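Local coordinates for protein L-Ala-D/L-Glu Epimerase (Escherichia coli, PDB 1JPD) that is an enzyme of the enolase superfamily, joining an enolase-type N-terminal domain to a C-terminal domain of the TIM-barrel kind, at residues K152-N157 with I177-E182; S183-G188 with P207-D212. All coordinates share one frame; numbering follows the deposited sequence.

Interaction 1 (K152-N157 with I177-E182)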
loop_
_atom_site.group_PDB
_atom_site.type_symbol
_atom_site.label_atom_id
_atom_site.label_comp_id
_atom_site.label_asym_id
_atom_site.label_seq_id
_atom_site.Cartn_x
_atom_site.Cartn_y
_atom_site.Cartn_z
ATOM N N LYS A 152 -8.904 10.141 -3.564
ATOM C CA LYS A 152 -7.757 10.468 -2.723
ATOM C C LYS A 152 -7.217 11.782 -3.251
ATOM O O LYS A 152 -6.629 11.826 -4.331
ATOM C CB LYS A 152 -6.674 9.391 -2.805
ATOM C CG LYS A 152 -5.476 9.673 -1.903
ATOM C CD LYS A 152 -4.468 8.530 -1.905
ATOM C CE LYS A 152 -3.787 8.368 -3.254
ATOM N NZ LYS A 152 -2.877 7.193 -3.271
ATOM N N VAL A 153 -7.435 12.859 -2.504
ATOM C CA VAL A 153 -6.967 14.171 -2.937
ATOM C C VAL A 153 -5.538 14.400 -2.495
ATOM O O VAL A 153 -5.238 14.356 -1.298
ATOM C CB VAL A 153 -7.850 15.299 -2.364
ATOM C CG1 VAL A 153 -7.325 16.643 -2.820
ATOM C CG2 VAL A 153 -9.288 15.118 -2.822
ATOM N N LYS A 154 -4.655 14.626 -3.463
ATOM C CA LYS A 154 -3.247 14.883 -3.168
ATOM C C LYS A 154 -3.085 16.380 -2.903
ATOM O O LYS A 154 -3.547 17.208 -3.687
ATOM C CB LYS A 154 -2.365 14.475 -4.357
ATOM C CG LYS A 154 -2.123 12.985 -4.496
ATOM C CD LYS A 154 -0.688 12.620 -4.105
ATOM C CE LYS A 154 -0.405 11.134 -4.334
ATOM N NZ LYS A 154 -0.502 10.731 -5.776
ATOM N N LEU A 155 -2.447 16.738 -1.798
ATOM C CA LEU A 155 -2.249 18.153 -1.495
ATOM C C LEU A 155 -0.833 18.449 -1.022
ATOM O O LEU A 155 -0.169 17.605 -0.409
ATOM C CB LEU A 155 -3.223 18.634 -0.408
ATOM C CG LEU A 155 -4.727 18.662 -0.665
ATOM C CD1 LEU A 155 -5.443 19.126 0.602
ATOM C CD2 LEU A 155 -5.033 19.590 -1.819
ATOM N N ASP A 156 -0.367 19.650 -1.327
ATOM C CA ASP A 156 0.938 20.071 -0.866
ATOM C C ASP A 156 0.643 21.134 0.168
ATOM O O ASP A 156 -0.395 21.103 0.814
ATOM C CB ASP A 156 1.808 20.635 -2.002
ATOM C CG ASP A 156 1.147 21.768 -2.762
ATOM O OD1 ASP A 156 0.164 22.363 -2.258
ATOM O OD2 ASP A 156 1.635 22.073 -3.875
ATOM N N ASN A 157 1.533 22.096 0.308
ATOM C CA ASN A 157 1.341 23.130 1.295
ATOM C C ASN A 157 0.608 24.358 0.765
ATOM O O ASN A 157 0.483 25.357 1.462
ATOM C CB ASN A 157 2.707 23.527 1.843
ATOM C CG ASN A 157 2.639 23.995 3.266
ATOM O OD1 ASN A 157 2.122 23.291 4.135
ATOM N ND2 ASN A 157 3.160 25.187 3.522
ATOM N N ILE A 177 -10.514 11.418 0.925
ATOM C CA ILE A 177 -9.397 11.218 1.844
ATOM C C ILE A 177 -8.276 12.089 1.282
ATOM O O ILE A 177 -8.177 12.267 0.070
ATOM C CB ILE A 177 -8.969 9.738 1.964
ATOM C CG1 ILE A 177 -8.533 9.175 0.615
ATOM C CG2 ILE A 177 -10.128 8.915 2.526
ATOM C CD1 ILE A 177 -8.079 7.722 0.712
ATOM N N VAL A 178 -7.467 12.670 2.160
ATOM C CA VAL A 178 -6.387 13.558 1.738
ATOM C C VAL A 178 -4.997 13.031 2.057
ATOM O O VAL A 178 -4.716 12.640 3.191
ATOM C CB VAL A 178 -6.527 14.955 2.399
ATOM C CG1 VAL A 178 -5.211 15.719 2.308
ATOM C CG2 VAL A 178 -7.632 15.743 1.724
ATOM N N ASP A 179 -4.131 13.027 1.046
ATOM C CA ASP A 179 -2.754 12.590 1.222
ATOM C C ASP A 179 -1.894 13.846 1.153
ATOM O O ASP A 179 -1.595 14.343 0.070
ATOM C CB ASP A 179 -2.341 11.614 0.115
ATOM C CG ASP A 179 -1.002 10.932 0.402
ATOM O OD1 ASP A 179 -0.391 11.241 1.446
ATOM O OD2 ASP A 179 -0.561 10.083 -0.409
ATOM N N ALA A 180 -1.522 14.376 2.312
ATOM C CA ALA A 180 -0.696 15.578 2.353
ATOM C C ALA A 180 0.764 15.200 2.120
ATOM O O ALA A 180 1.642 16.063 2.024
ATOM C CB ALA A 180 -0.866 16.291 3.695
ATOM N N ASN A 181 1.008 13.895 2.056
ATOM C CA ASN A 181 2.330 13.347 1.776
ATOM C C ASN A 181 3.535 14.066 2.428
ATOM O O ASN A 181 4.471 14.478 1.739
ATOM C CB ASN A 181 2.504 13.312 0.252
ATOM C CG ASN A 181 3.659 12.433 -0.192
ATOM O OD1 ASN A 181 4.384 12.788 -1.128
ATOM N ND2 ASN A 181 3.829 11.270 0.464
ATOM N N GLU A 182 3.511 14.215 3.748
ATOM C CA GLU A 182 4.599 14.860 4.488
ATOM C C GLU A 182 4.928 16.318 4.125
ATOM O O GLU A 182 5.997 16.815 4.484
ATOM C CB GLU A 182 5.882 14.024 4.363
ATOM C CG GLU A 182 5.781 12.629 4.937
ATOM C CD GLU A 182 7.100 11.880 4.922
ATOM O OE1 GLU A 182 7.600 11.546 3.827
ATOM O OE2 GLU A 182 7.643 11.619 6.013
#
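The D179 carboxylate lies beside the K154 side chain, the two running the same way, and K154 CE approaches obliquely above its plane, 4.1 Å from D179 OD2. On the same side the other oxygen, OD1, accepts from the backbone N of N181 at 3.1 Å; this donor stands 48° out of the plane, and the bond makes an Asx turn just beyond the strand. K152 NZ lies to the other side, unbonded to D179. K154 and D179 belong to a beta-alpha-beta unit of the barrel, in which strands 150-154 and 175-179 lie parallel and helix 160-170 connects them, their short axes inclined by 33°.

Three backbone hydrogen bonds establish the parallel pairing. V153 N reaches I177 O at 2.7 Å, almost in line with the C=O bond. V153 O receives D179 N at 2.9 Å, and L155 N then approaches D179 O at 3.2 Å from above the carbonyl plane. V153 is thus gripped on both its N and its O by the neighbouring strand, as alternation along parallel strands requires.

Side chains divide between the two faces of the sheet. K152, I177, K154 and D179 share one. There I177 CG1 is 3.9 Å from K152 CB, placed by a first torsion (60°) that sets CG1 between the backbone N and the carbonyl carbon. K152 NZ makes its salt bridge with D300 and stays 4.7 Å from D179 OD2, too far for a direct bond, although the opposite charges may still attract.

V153 and V178 occupy the reverse face, against helix 160-170: V153 touches I167 and V178 touches M164. L155, just past its strand, adds to this apolar layer and meets M164 as well. The L155 and V178 side chains cross at a slant, bringing L155 CD1 to 3.8 Å from V178 CG1.

Interaction 2 (S183-G188 with P207-D212)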
loop_
_atom_site.group_PDB
_atom_site.type_symbol
_atom_site.label_atom_id
_atom_site.label_comp_id
_atom_site.label_asym_id
_atom_site.label_seq_id
_atom_site.Cartn_x
_atom_site.Cartn_y
_atom_site.Cartn_z
ATOM N N SER A 183 4.027 17.020 3.449
ATOM C CA SER A 183 4.325 18.398 3.059
ATOM C C SER A 183 3.784 19.476 3.998
ATOM O O SER A 183 4.139 20.648 3.865
ATOM C CB SER A 183 3.811 18.665 1.641
ATOM O OG SER A 183 2.397 18.596 1.597
ATOM N N TRP A 184 2.933 19.089 4.946
ATOM C CA TRP A 184 2.355 20.057 5.877
ATOM C C TRP A 184 3.247 20.319 7.080
ATOM O O TRP A 184 4.213 19.595 7.312
ATOM C CB TRP A 184 0.980 19.574 6.339
ATOM C CG TRP A 184 -0.078 19.671 5.273
ATOM C CD1 TRP A 184 0.113 19.894 3.935
ATOM C CD2 TRP A 184 -1.492 19.496 5.449
ATOM N NE1 TRP A 184 -1.090 19.863 3.271
ATOM C CE2 TRP A 184 -2.090 19.619 4.173
ATOM C CE3 TRP A 184 -2.310 19.239 6.558
ATOM C CZ2 TRP A 184 -3.467 19.498 3.977
ATOM C CZ3 TRP A 184 -3.679 19.118 6.362
ATOM C CH2 TRP A 184 -4.242 19.246 5.081
ATOM N N ARG A 185 2.928 21.355 7.849
ATOM C CA ARG A 185 3.727 21.686 9.024
ATOM C C ARG A 185 2.908 21.792 10.308
ATOM O O ARG A 185 1.675 21.868 10.272
ATOM C CB ARG A 185 4.505 22.984 8.777
ATOM C CG ARG A 185 5.589 22.859 7.701
ATOM C CD ARG A 185 6.726 21.908 8.127
ATOM N NE ARG A 185 7.710 21.714 7.060
ATOM C CZ ARG A 185 7.664 20.740 6.149
ATOM N NH1 ARG A 185 6.685 19.845 6.169
ATOM N NH2 ARG A 185 8.583 20.679 5.194
ATOM N N ALA A 186 3.611 21.784 11.439
ATOM C CA ALA A 186 2.986 21.868 12.756
ATOM C C ALA A 186 2.112 23.109 12.868
ATOM O O ALA A 186 0.937 23.028 13.235
ATOM C CB ALA A 186 4.060 21.883 13.842
ATOM N N GLU A 187 2.700 24.253 12.546
ATOM C CA GLU A 187 2.004 25.531 12.588
ATOM C C GLU A 187 0.741 25.548 11.721
ATOM O O GLU A 187 0.821 25.519 10.493
ATOM C CB GLU A 187 2.955 26.632 12.120
ATOM C CG GLU A 187 2.287 27.965 11.814
ATOM C CD GLU A 187 2.437 28.975 12.935
ATOM O OE1 GLU A 187 1.920 28.718 14.045
ATOM O OE2 GLU A 187 3.075 30.027 12.701
ATOM N N GLY A 188 -0.422 25.596 12.367
ATOM C CA GLY A 188 -1.677 25.647 11.636
ATOM C C GLY A 188 -2.250 24.303 11.251
ATOM O O GLY A 188 -3.285 24.232 10.586
ATOM N N PRO A 207 0.323 14.009 7.249
ATOM C CA PRO A 207 0.546 15.423 6.958
ATOM C C PRO A 207 1.950 15.905 7.310
ATOM O O PRO A 207 2.468 16.838 6.687
ATOM C CB PRO A 207 -0.519 16.112 7.797
ATOM C CG PRO A 207 -0.594 15.230 8.987
ATOM C CD PRO A 207 -0.631 13.858 8.357
ATOM N N LEU A 208 2.567 15.280 8.307
ATOM C CA LEU A 208 3.912 15.688 8.720
ATOM C C LEU A 208 4.990 14.646 8.413
ATOM O O LEU A 208 4.698 13.461 8.259
ATOM C CB LEU A 208 3.933 16.006 10.223
ATOM C CG LEU A 208 2.946 17.055 10.746
ATOM C CD1 LEU A 208 3.168 17.241 12.240
ATOM C CD2 LEU A 208 3.134 18.367 10.018
ATOM N N PRO A 209 6.255 15.083 8.312
ATOM C CA PRO A 209 7.372 14.180 8.025
ATOM C C PRO A 209 7.461 13.083 9.081
ATOM O O PRO A 209 7.269 13.351 10.264
ATOM C CB PRO A 209 8.578 15.114 8.066
ATOM C CG PRO A 209 8.015 16.408 7.564
ATOM C CD PRO A 209 6.709 16.487 8.315
ATOM N N ALA A 210 7.760 11.857 8.659
ATOM C CA ALA A 210 7.866 10.736 9.588
ATOM C C ALA A 210 8.851 10.978 10.726
ATOM O O ALA A 210 8.702 10.419 11.813
ATOM C CB ALA A 210 8.269 9.474 8.842
ATOM N N GLN A 211 9.861 11.804 10.482
ATOM C CA GLN A 211 10.859 12.059 11.504
ATOM C C GLN A 211 10.626 13.355 12.271
ATOM O O GLN A 211 11.531 13.868 12.924
ATOM C CB GLN A 211 12.265 12.043 10.892
ATOM C CG GLN A 211 12.596 13.214 9.967
ATOM C CD GLN A 211 12.018 13.083 8.555
ATOM O OE1 GLN A 211 12.391 13.841 7.658
ATOM N NE2 GLN A 211 11.113 12.130 8.357
ATOM N N ASP A 212 9.406 13.878 12.197
ATOM C CA ASP A 212 9.054 15.102 12.912
ATOM C C ASP A 212 7.539 15.292 12.930
ATOM O O ASP A 212 7.017 16.298 12.449
ATOM C CB ASP A 212 9.750 16.310 12.276
ATOM C CG ASP A 212 10.774 16.951 13.209
ATOM O OD1 ASP A 212 11.743 17.575 12.716
ATOM O OD2 ASP A 212 10.606 16.841 14.442
#
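W184 and P207 are joined by the one hydrogen bond between the two loops: W184 N donates to P207 O at 2.9 Å. The donor lies nearly on the line of the P207 carbonyl, but the angle at the hydrogen is only 132°, so the bond is bent. A second polar link stays within 183-188, where R185 NH1 reaches W184 O at 2.7 Å. That oxygen lies close to the guanidinium plane, whereas NH1 stands well above the carbonyl plane. A bend at chi2 (-66°) turns the arginine chain back over its own backbone.

Van der Waals packing does the rest. P207 CB sits 3.8 Å from W184 CE3, meeting the indole obliquely, and L208 CD2 lies over the backbone between W184 and A186, 3.4 Å from R185 C. The P209 ring crosses the R185 side chain at about a right angle, with CG 3.9 Å from NH1. Behind this layer, L189 of helix 189-198 touches W184, P207 and L208, while W184 NE1 hydrogen-bonds to D156 O and the indole makes a cation-pi contact with R192.

These are successive loops following the C-terminal ends of neighbouring parallel strands, an arrangement typical of the TIM-barrel fold.

Overall arrangement
Both contacts lie in the barrel domain, one after the other along the chain, neither nested nor crossing. Interaction 1 comes first: the chain leaves strand 150-154, passes through helix 160-170 and returns on strand 175-179, where the contact closes that excursion. The chain then runs directly from E182 into S183, the start of interaction 2, whose own loop holds helix 189-198 and strand 203-205 and closes at P207. The centres are about 12 Å apart, and the two sites touch: E182 OE2 probably accepts a hydrogen bond from A210 N at 2.7 Å. Together they tie three neighbouring parallel strands and the loops beyond their C-terminal ends into one rim of the barrel.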